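Local coordinates for protein putative hydrolase (Acinetobacter sp. NBRC 100985, PDB 4XUK) that probably hydrolyses organophosphate triesters and lactones at a two-zinc centre of the metallo-beta-lactamase type, at residues T274-A277 / S281-W284. The protein carries 2 engineered substitutions. Numbering follows the deposited sequence.
Sequences TYSA and SYQW. Engineered in segment 274-277: Thr274 (natural residue Ile).
Tyr275 and Gln283 form an antiparallel hydrogen-bonded pair. Tyr275 N reaches Gln283 O at 3.0 Å, almost straight (173°) and in the carbonyl plane; Gln283 N returns to Tyr275 O at 2.7 Å, more bent at 153°. Beyond this pair of backbone bonds the polar links pass to Ser281 O, which accepts from Ser276 OG at 2.8 Å and from a water modelled doubtfully close to Ala277 N. Set anti to the backbone N (chi1 180°) and thus beside its own carbonyl carbon, Ser276 OG also accepts from Gly279 N in the turn, while Ser281 N binds Asp278 OD1. These bonds close the beta hairpin of strands 271-275 and 283-286, which edges one of the two mixed sheets of the metallo-beta-lactamase fold; the contact's centre lies about 20 Å from the centre of the chain. Van der Waals contacts gather at the Tyr282 ring: Ser276 CB approaches Tyr282 CD1 at 3.5 Å. Ser276 OG lies over one face, and OG1 of the engineered Thr274 is 3.7 Å from Tyr282 CD1, buried without a polar partner in the model. Helix 240-257 meets Tyr282 through Ala252 and Ala255. On the side carrying Tyr275 and Gln283, the second subunit packs Lys45 and its own Gln283 against them, respectively.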
ATOM      1  N   THR A 274      11.649  -6.609  -5.233  1.00 20.56           N
ATOM      2  CA  THR A 274      11.957  -6.001  -6.527  1.00 18.93           C
ATOM      3  C   THR A 274      12.003  -7.012  -7.659  1.00 20.17           C
ATOM      4  O   THR A 274      12.607  -8.089  -7.547  1.00 18.71           O
ATOM      5  CB  THR A 274      13.233  -5.100  -6.513  1.00 25.81           C
ATOM      6  OG1 THR A 274      14.109  -5.452  -7.593  1.00 29.65           O
ATOM      7  CG2 THR A 274      13.967  -5.235  -5.231  1.00 20.09           C
ATOM      8  N   TYR A 275      11.324  -6.655  -8.743  1.00 20.70           N
ATOM      9  CA  TYR A 275      11.297  -7.466  -9.948  1.00 20.89           C
ATOM     10  C   TYR A 275      12.082  -6.756 -11.029  1.00 22.06           C
ATOM     11  O   TYR A 275      12.154  -5.525 -11.038  1.00 21.36           O
ATOM     12  CB  TYR A 275       9.853  -7.646 -10.412  1.00 21.42           C
ATOM     13  CG  TYR A 275       9.708  -8.159 -11.828  1.00 25.71           C
ATOM     14  CD1 TYR A 275       9.838  -9.513 -12.113  1.00 22.52           C
ATOM     15  CD2 TYR A 275       9.426  -7.289 -12.877  1.00 25.81           C
ATOM     16  CE1 TYR A 275       9.702  -9.986 -13.398  1.00 23.51           C
ATOM     17  CE2 TYR A 275       9.278  -7.753 -14.176  1.00 26.77           C
ATOM     18  CZ  TYR A 275       9.423  -9.102 -14.428  1.00 27.99           C
ATOM     19  OH  TYR A 275       9.293  -9.574 -15.706  1.00 30.01           O
ATOM     20  N   SER A 276      12.671  -7.539 -11.930  1.00 22.12           N
ATOM     21  CA  SER A 276      13.293  -7.002 -13.136  1.00 24.43           C
ATOM     22  C   SER A 276      13.054  -7.951 -14.309  1.00 30.08           C
ATOM     23  O   SER A 276      13.245  -9.161 -14.189  1.00 27.44           O
ATOM     24  CB  SER A 276      14.794  -6.820 -12.937  1.00 25.59           C
ATOM     25  OG  SER A 276      15.388  -6.298 -14.115  1.00 26.56           O
ATOM     26  N   ALA A 277      12.646  -7.397 -15.443  1.00 28.66           N
ATOM     27  CA  ALA A 277      12.431  -8.190 -16.646  1.00 35.37           C
ATOM     28  C   ALA A 277      13.730  -8.390 -17.423  1.00 37.97           C
ATOM     29  O   ALA A 277      13.869  -9.371 -18.155  1.00 38.52           O
ATOM     30  CB  ALA A 277      11.376  -7.535 -17.532  1.00 35.89           C
ATOM     31  N   SER A 281      16.010  -2.301 -15.905  1.00 26.48           N
ATOM     32  CA  SER A 281      15.062  -1.549 -15.107  1.00 24.52           C
ATOM     33  C   SER A 281      14.476  -2.468 -14.050  1.00 24.72           C
ATOM     34  O   SER A 281      14.453  -3.686 -14.222  1.00 23.25           O
ATOM     35  CB  SER A 281      13.954  -0.981 -15.979  1.00 25.26           C
ATOM     36  OG  SER A 281      13.065  -1.995 -16.399  1.00 30.58           O
ATOM     37  N   TYR A 282      14.022  -1.883 -12.952  1.00 23.10           N
ATOM     38  CA  TYR A 282      13.463  -2.662 -11.855  1.00 21.09           C
ATOM     39  C   TYR A 282      12.076  -2.138 -11.558  1.00 19.92           C
ATOM     40  O   TYR A 282      11.750  -1.019 -11.946  1.00 21.00           O
ATOM     41  CB  TYR A 282      14.363  -2.560 -10.623  1.00 19.94           C
ATOM     42  CG  TYR A 282      15.726  -3.151 -10.874  1.00 24.07           C
ATOM     43  CD1 TYR A 282      15.974  -4.490 -10.618  1.00 21.75           C
ATOM     44  CD2 TYR A 282      16.753  -2.381 -11.400  1.00 20.56           C
ATOM     45  CE1 TYR A 282      17.210  -5.046 -10.867  1.00 22.44           C
ATOM     46  CE2 TYR A 282      17.998  -2.931 -11.650  1.00 23.78           C
ATOM     47  CZ  TYR A 282      18.213  -4.264 -11.380  1.00 23.54           C
ATOM     48  OH  TYR A 282      19.441  -4.828 -11.619  1.00 20.39           O
ATOM     49  N   GLN A 283      11.258  -2.950 -10.889  1.00 16.95           N
ATOM     50  CA  GLN A 283       9.908  -2.532 -10.509  1.00 18.90           C
ATOM     51  C   GLN A 283       9.667  -2.879  -9.039  1.00 21.18           C
ATOM     52  O   GLN A 283       9.973  -3.993  -8.599  1.00 20.30           O
ATOM     53  CB  GLN A 283       8.853  -3.199 -11.407  1.00 19.25           C
ATOM     54  CG  GLN A 283       7.400  -2.823 -11.059  1.00 19.49           C
ATOM     55  CD  GLN A 283       6.367  -3.504 -11.960  1.00 23.79           C
ATOM     56  OE1 GLN A 283       6.680  -3.929 -13.071  1.00 23.38           O
ATOM     57  NE2 GLN A 283       5.126  -3.611 -11.475  1.00 19.59           N
ATOM     58  N   TRP A 284       9.159  -1.913  -8.277  1.00 18.03           N
ATOM     59  CA  TRP A 284       8.897  -2.101  -6.860  1.00 17.53           C
ATOM     60  C   TRP A 284       7.530  -2.742  -6.718  1.00 17.76           C
ATOM     61  O   TRP A 284       6.532  -2.176  -7.177  1.00 15.58           O
ATOM     62  CB  TRP A 284       8.899  -0.740  -6.158  1.00 15.17           C
ATOM     63  CG  TRP A 284       8.446  -0.753  -4.728  1.00 19.82           C
ATOM     64  CD1 TRP A 284       7.337  -0.138  -4.204  1.00 19.22           C
ATOM     65  CD2 TRP A 284       9.099  -1.401  -3.633  1.00 17.44           C
ATOM     66  NE1 TRP A 284       7.265  -0.373  -2.842  1.00 17.78           N
ATOM     67  CE2 TRP A 284       8.337  -1.146  -2.472  1.00 18.88           C
ATOM     68  CE3 TRP A 284      10.252  -2.174  -3.522  1.00 17.93           C
ATOM     69  CZ2 TRP A 284       8.699  -1.640  -1.214  1.00 18.81           C
ATOM     70  CZ3 TRP A 284      10.607  -2.666  -2.277  1.00 20.17           C
ATOM     71  CH2 TRP A 284       9.836  -2.393  -1.140  1.00 17.33           C
TER
HETATM   72  O   HOH W   1      12.736  -4.993 -16.023  1.00 33.52           O